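Local coordinates for protein ochratoxinase (Aspergillus niger, PDB 4C65) that hydrolyses the mycotoxin ochratoxin A to ochratoxin alpha and L-phenylalanine, as a zinc-dependent carboxypeptidase of the amidohydrolase superfamily, at residues 143-153 with 215-223. Numbering follows the deposited sequence.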
ATOM      1  N   LEU A 143      25.392   0.464   4.370  1.00 13.31           N
ATOM      2  CA  LEU A 143      24.407  -0.261   5.133  1.00 13.34           C
ATOM      3  C   LEU A 143      24.419   0.166   6.603  1.00 13.29           C
ATOM      4  O   LEU A 143      25.464   0.243   7.224  1.00 13.68           O
ATOM      5  CB  LEU A 143      24.643  -1.759   5.048  1.00 13.36           C
ATOM      6  CG  LEU A 143      24.803  -2.439   3.696  1.00 13.24           C
ATOM      7  CD1 LEU A 143      24.638  -3.940   3.864  1.00 13.49           C
ATOM      8  CD2 LEU A 143      23.812  -1.935   2.670  1.00 13.26           C
ATOM      9  N   SER A 144      23.233   0.402   7.155  1.00 13.31           N
ATOM     10  CA  SER A 144      23.072   0.831   8.523  1.00 13.46           C
ATOM     11  C   SER A 144      21.864   0.182   9.157  1.00 13.71           C
ATOM     12  O   SER A 144      20.891  -0.152   8.488  1.00 13.83           O
ATOM     13  CB  SER A 144      22.904   2.332   8.564  1.00 13.55           C
ATOM     14  OG  SER A 144      22.759   2.817   9.880  1.00 14.18           O
ATOM     15  N   GLN A 145      21.934  -0.035  10.458  1.00 13.95           N
ATOM     16  CA  GLN A 145      20.756  -0.405  11.221  1.00 14.19           C
ATOM     17  C   GLN A 145      19.874   0.833  11.385  1.00 14.18           C
ATOM     18  O   GLN A 145      20.350   1.950  11.261  1.00 13.81           O
ATOM     19  CB  GLN A 145      21.152  -0.967  12.594  1.00 14.59           C
ATOM     20  CG  GLN A 145      22.008  -0.024  13.424  1.00 14.83           C
ATOM     21  CD  GLN A 145      21.985  -0.370  14.868  1.00 15.42           C
ATOM     22  OE1 GLN A 145      22.797  -1.163  15.346  1.00 15.85           O
ATOM     23  NE2 GLN A 145      21.052   0.216  15.595  1.00 15.81           N
ATOM     24  N   THR A 146      18.600   0.603  11.690  1.00 14.30           N
ATOM     25  CA  THR A 146      17.745   1.648  12.210  1.00 14.67           C
ATOM     26  C   THR A 146      18.420   2.249  13.431  1.00 15.26           C
ATOM     27  O   THR A 146      18.979   1.538  14.266  1.00 15.03           O
ATOM     28  CB  THR A 146      16.363   1.090  12.588  1.00 14.82           C
ATOM     29  OG1 THR A 146      15.673   0.714  11.401  1.00 14.30           O
ATOM     30  CG2 THR A 146      15.527   2.119  13.328  1.00 15.21           C
ATOM     31  N   ALA A 147      18.400   3.579  13.506  1.00 15.89           N
ATOM     32  CA  ALA A 147      19.122   4.311  14.586  1.00 16.80           C
ATOM     33  C   ALA A 147      20.641   4.150  14.517  1.00 16.76           C
ATOM     34  O   ALA A 147      21.347   4.358  15.491  1.00 16.96           O
ATOM     35  CB  ALA A 147      18.610   3.900  15.970  1.00 17.34           C
ATOM     36  N   GLY A 148      21.133   3.779  13.343  1.00 16.81           N
ATOM     37  CA  GLY A 148      22.581   3.704  13.110  1.00 16.70           C
ATOM     38  C   GLY A 148      23.092   4.957  12.441  1.00 16.66           C
ATOM     39  O   GLY A 148      22.363   5.928  12.273  1.00 16.54           O
ATOM     40  N   HIS A 149      24.355   4.939  12.078  1.00 17.11           N
ATOM     41  CA  HIS A 149      25.008   6.135  11.585  1.00 18.26           C
ATOM     42  C   HIS A 149      24.502   6.554  10.224  1.00 18.64           C
ATOM     43  O   HIS A 149      24.556   7.715   9.875  1.00 18.89           O
ATOM     44  CB  HIS A 149      26.517   5.945  11.556  1.00 18.98           C
ATOM     45  CG  HIS A 149      27.262   7.139  11.053  1.00 19.54           C
ATOM     46  ND1 HIS A 149      27.019   8.416  11.521  1.00 20.03           N
ATOM     47  CD2 HIS A 149      28.256   7.255  10.144  1.00 19.06           C
ATOM     48  CE1 HIS A 149      27.828   9.268  10.922  1.00 19.40           C
ATOM     49  NE2 HIS A 149      28.574   8.592  10.072  1.00 19.43           N
ATOM     50  N   GLY A 150      23.963   5.611   9.474  1.00 19.02           N
ATOM     51  CA  GLY A 150      23.287   5.944   8.242  1.00 18.37           C
ATOM     52  C   GLY A 150      21.871   6.480   8.396  1.00 18.76           C
ATOM     53  O   GLY A 150      21.328   7.008   7.427  1.00 18.81           O
ATOM     54  N   ASP A 151      21.264   6.372   9.573  1.00 18.11           N
ATOM     55  CA  ASP A 151      19.888   6.838   9.730  1.00 18.12           C
ATOM     56  C   ASP A 151      19.830   8.383   9.743  1.00 18.19           C
ATOM     57  O   ASP A 151      20.786   9.039  10.151  1.00 18.62           O
ATOM     58  CB  ASP A 151      19.291   6.240  10.995  1.00 18.31           C
ATOM     59  CG  ASP A 151      17.785   6.221  10.991  1.00 18.45           C
ATOM     60  OD1 ASP A 151      17.149   6.951  10.180  1.00 18.24           O
ATOM     61  OD2 ASP A 151      17.203   5.499  11.840  1.00 18.63           O
ATOM     62  N   ILE A 152      18.749   8.959   9.229  1.00 18.04           N
ATOM     63  CA  ILE A 152      18.536  10.411   9.258  1.00 18.30           C
ATOM     64  C   ILE A 152      17.621  10.721  10.437  1.00 18.51           C
ATOM     65  O   ILE A 152      16.410  10.729  10.325  1.00 19.12           O
ATOM     66  CB  ILE A 152      17.909  10.942   7.964  1.00 18.22           C
ATOM     67  CG1 ILE A 152      18.776  10.568   6.781  1.00 18.12           C
ATOM     68  CG2 ILE A 152      17.776  12.462   8.028  1.00 18.58           C
ATOM     69  CD1 ILE A 152      18.077  10.666   5.438  1.00 18.27           C
ATOM     70  N   PHE A 153      18.223  10.968  11.580  1.00 18.59           N
ATOM     71  CA  PHE A 153      17.490  11.084  12.840  1.00 18.84           C
ATOM     72  C   PHE A 153      16.529  12.242  12.882  1.00 19.07           C
ATOM     73  O   PHE A 153      15.542  12.183  13.586  1.00 19.40           O
ATOM     74  CB  PHE A 153      18.458  11.211  14.003  1.00 19.18           C
ATOM     75  CG  PHE A 153      19.137   9.930  14.354  1.00 19.00           C
ATOM     76  CD1 PHE A 153      20.233   9.489  13.646  1.00 18.34           C
ATOM     77  CD2 PHE A 153      18.701   9.175  15.427  1.00 19.61           C
ATOM     78  CE1 PHE A 153      20.876   8.304  13.983  1.00 18.15           C
ATOM     79  CE2 PHE A 153      19.352   7.998  15.767  1.00 19.43           C
ATOM     80  CZ  PHE A 153      20.427   7.558  15.032  1.00 18.45           C
ATOM     81  N   ASP A 215      23.581  11.976  18.003  1.00 53.83           N
ATOM     82  CA  ASP A 215      22.452  11.033  17.954  1.00 49.82           C
ATOM     83  C   ASP A 215      22.895   9.649  18.393  1.00 44.00           C
ATOM     84  O   ASP A 215      22.536   9.177  19.459  1.00 43.77           O
ATOM     85  CB  ASP A 215      21.882  10.963  16.537  1.00 48.74           C
ATOM     86  CG  ASP A 215      21.211  12.251  16.115  1.00 54.06           C
ATOM     87  OD1 ASP A 215      20.287  12.693  16.815  1.00 57.10           O
ATOM     88  OD2 ASP A 215      21.615  12.815  15.083  1.00 55.34           O
ATOM     89  N   ASP A 216      23.669   8.991  17.547  1.00 39.75           N
ATOM     90  CA  ASP A 216      24.329   7.742  17.901  1.00 35.12           C
ATOM     91  C   ASP A 216      25.714   8.035  18.453  1.00 35.30           C
ATOM     92  O   ASP A 216      26.246   9.136  18.314  1.00 38.70           O
ATOM     93  CB  ASP A 216      24.398   6.790  16.698  1.00 31.50           C
ATOM     94  CG  ASP A 216      25.086   7.394  15.495  1.00 32.30           C
ATOM     95  OD1 ASP A 216      25.499   8.562  15.535  1.00 35.99           O
ATOM     96  OD2 ASP A 216      25.230   6.682  14.488  1.00 29.85           O
ATOM     97  N   ASN A 217      26.296   7.026  19.079  1.00 31.99           N
ATOM     98  CA  ASN A 217      27.512   7.200  19.847  1.00 32.43           C
ATOM     99  C   ASN A 217      28.667   6.454  19.184  1.00 29.46           C
ATOM    100  O   ASN A 217      28.578   5.255  18.968  1.00 26.25           O
ATOM    101  CB  ASN A 217      27.275   6.683  21.263  1.00 32.18           C
ATOM    102  CG  ASN A 217      28.392   7.052  22.220  1.00 34.06           C
ATOM    103  OD1 ASN A 217      29.562   6.990  21.887  1.00 33.50           O
ATOM    104  ND2 ASN A 217      28.022   7.381  23.434  1.00 36.48           N
ATOM    105  N   PRO A 218      29.760   7.164  18.873  1.00 31.17           N
ATOM    106  CA  PRO A 218      30.893   6.523  18.204  1.00 29.23           C
ATOM    107  C   PRO A 218      31.543   5.380  19.014  1.00 27.04           C
ATOM    108  O   PRO A 218      32.137   4.478  18.429  1.00 24.82           O
ATOM    109  CB  PRO A 218      31.875   7.679  17.996  1.00 33.00           C
ATOM    110  CG  PRO A 218      31.528   8.670  19.051  1.00 36.76           C
ATOM    111  CD  PRO A 218      30.047   8.571  19.212  1.00 35.90           C
ATOM    112  N   ASN A 219      31.393   5.418  20.334  1.00 28.00           N
ATOM    113  CA  ASN A 219      31.943   4.387  21.210  1.00 26.63           C
ATOM    114  C   ASN A 219      31.187   3.066  21.174  1.00 23.52           C
ATOM    115  O   ASN A 219      31.740   2.051  21.565  1.00 22.54           O
ATOM    116  CB  ASN A 219      31.974   4.879  22.647  1.00 29.19           C
ATOM    117  CG  ASN A 219      32.910   6.043  22.838  1.00 32.93           C
ATOM    118  OD1 ASN A 219      33.950   6.133  22.214  1.00 33.25           O
ATOM    119  ND2 ASN A 219      32.545   6.934  23.724  1.00 36.35           N
ATOM    120  N   PHE A 220      29.939   3.081  20.716  1.00 22.57           N
ATOM    121  CA  PHE A 220      29.112   1.883  20.725  1.00 20.44           C
ATOM    122  C   PHE A 220      29.081   1.222  19.359  1.00 18.49           C
ATOM    123  O   PHE A 220      29.066   1.884  18.323  1.00 18.86           O
ATOM    124  CB  PHE A 220      27.667   2.184  21.157  1.00 21.17           C
ATOM    125  CG  PHE A 220      27.537   2.867  22.481  1.00 23.72           C
ATOM    126  CD1 PHE A 220      28.509   2.731  23.472  1.00 24.51           C
ATOM    127  CD2 PHE A 220      26.403   3.647  22.754  1.00 25.74           C
ATOM    128  CE1 PHE A 220      28.368   3.384  24.664  1.00 27.32           C
ATOM    129  CE2 PHE A 220      26.260   4.297  23.957  1.00 28.69           C
ATOM    130  CZ  PHE A 220      27.244   4.159  24.917  1.00 29.47           C
ATOM    131  N   ALA A 221      29.086  -0.100  19.373  1.00 17.11           N
ATOM    132  CA  ALA A 221      29.060  -0.896  18.158  1.00 15.66           C
ATOM    133  C   ALA A 221      27.686  -0.808  17.538  1.00 15.27           C
ATOM    134  O   ALA A 221      26.721  -0.489  18.221  1.00 16.13           O
ATOM    135  CB  ALA A 221      29.394  -2.354  18.478  1.00 15.10           C
ATOM    136  N   GLN A 222      27.608  -1.060  16.236  1.00 14.49           N
ATOM    137  CA  GLN A 222      26.329  -1.050  15.500  1.00 14.30           C
ATOM    138  C   GLN A 222      26.207  -2.286  14.635  1.00 13.41           C
ATOM    139  O   GLN A 222      27.215  -2.787  14.125  1.00 12.87           O
ATOM    140  CB  GLN A 222      26.207   0.198  14.643  1.00 15.13           C
ATOM    141  CG  GLN A 222      25.872   1.441  15.435  1.00 16.95           C
ATOM    142  CD  GLN A 222      25.593   2.634  14.564  1.00 18.38           C
ATOM    143  OE1 GLN A 222      25.572   2.559  13.330  1.00 17.94           O
ATOM    144  NE2 GLN A 222      25.438   3.769  15.206  1.00 20.75           N
ATOM    145  N   PHE A 223      24.958  -2.743  14.466  1.00 13.66           N
ATOM    146  CA  PHE A 223      24.623  -4.093  13.979  1.00 13.65           C
ATOM    147  C   PHE A 223      25.021  -5.123  15.037  1.00 14.02           C
ATOM    148  O   PHE A 223      25.925  -4.901  15.819  1.00 13.85           O
ATOM    149  CB  PHE A 223      25.306  -4.424  12.642  1.00 13.34           C
ATOM    150  CG  PHE A 223      24.623  -3.828  11.431  1.00 13.49           C
ATOM    151  CD1 PHE A 223      23.323  -4.177  11.118  1.00 14.23           C
ATOM    152  CD2 PHE A 223      25.312  -2.978  10.567  1.00 13.37           C
ATOM    153  CE1 PHE A 223      22.712  -3.665   9.988  1.00 14.67           C
ATOM    154  CE2 PHE A 223      24.699  -2.456   9.449  1.00 13.81           C
ATOM    155  CZ  PHE A 223      23.403  -2.794   9.170  1.00 14.47           C
TER
HETATM  156  O   HOH W   1      24.570   0.544  11.456  1.00  4.66           O
HETATM  157  O   HOH W   2      24.821   9.544  13.121  1.00 29.34           O
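Gln145 and Gln222 each reach across to a backbone N-H of the other segment. Gln145 OE1 takes the backbone N-H of Phe223 on an in-plane lone pair, N to OE1 2.8 Å and nearly straight at 170°, while NE2 of the same Gln145 turns back to Thr146 O. Gln222 OE1 accepts from His149 N at 3.0 Å, more bent at 148°, and also from a water that Gln145 N holds. The Gln222 amide lies against Gly148 CA, 3.2 Å from OE1; with OE1 held this way and NE2 donating to Asp216 OD2, it is fixed in rotation. At one end of the contact the Phe223 ring sits with Gln145 CB over one face and Leu143 O at its edge, 3.6 Å from CE2. At the other, Asp215 CB stands over the centre of the Phe153 ring, a CH-pi contact 3.6 Å from the centroid, and the carboxylate, nearly parallel to the ring, is shifted toward Phe153 CG and CB. In the twisted TIM barrel, 143-153 is the end of strand 142-144 and the turns after it; 215-223 lies in the loop before helix 225-237. Turns of type II (Gln145 to Gly148) and type I (Gly148 to Asp151) bring His149 round; its CG, anti to the backbone N (chi1 180°), carries the ring to stack on that of His245, a zinc ligand. A second water joins His149 ND1 to Asp216 OD1, which also accepts a hydrogen bond from Gly210 N. Farther out, Asp151 OD1 forms a salt bridge with Arg197 of a second subunit.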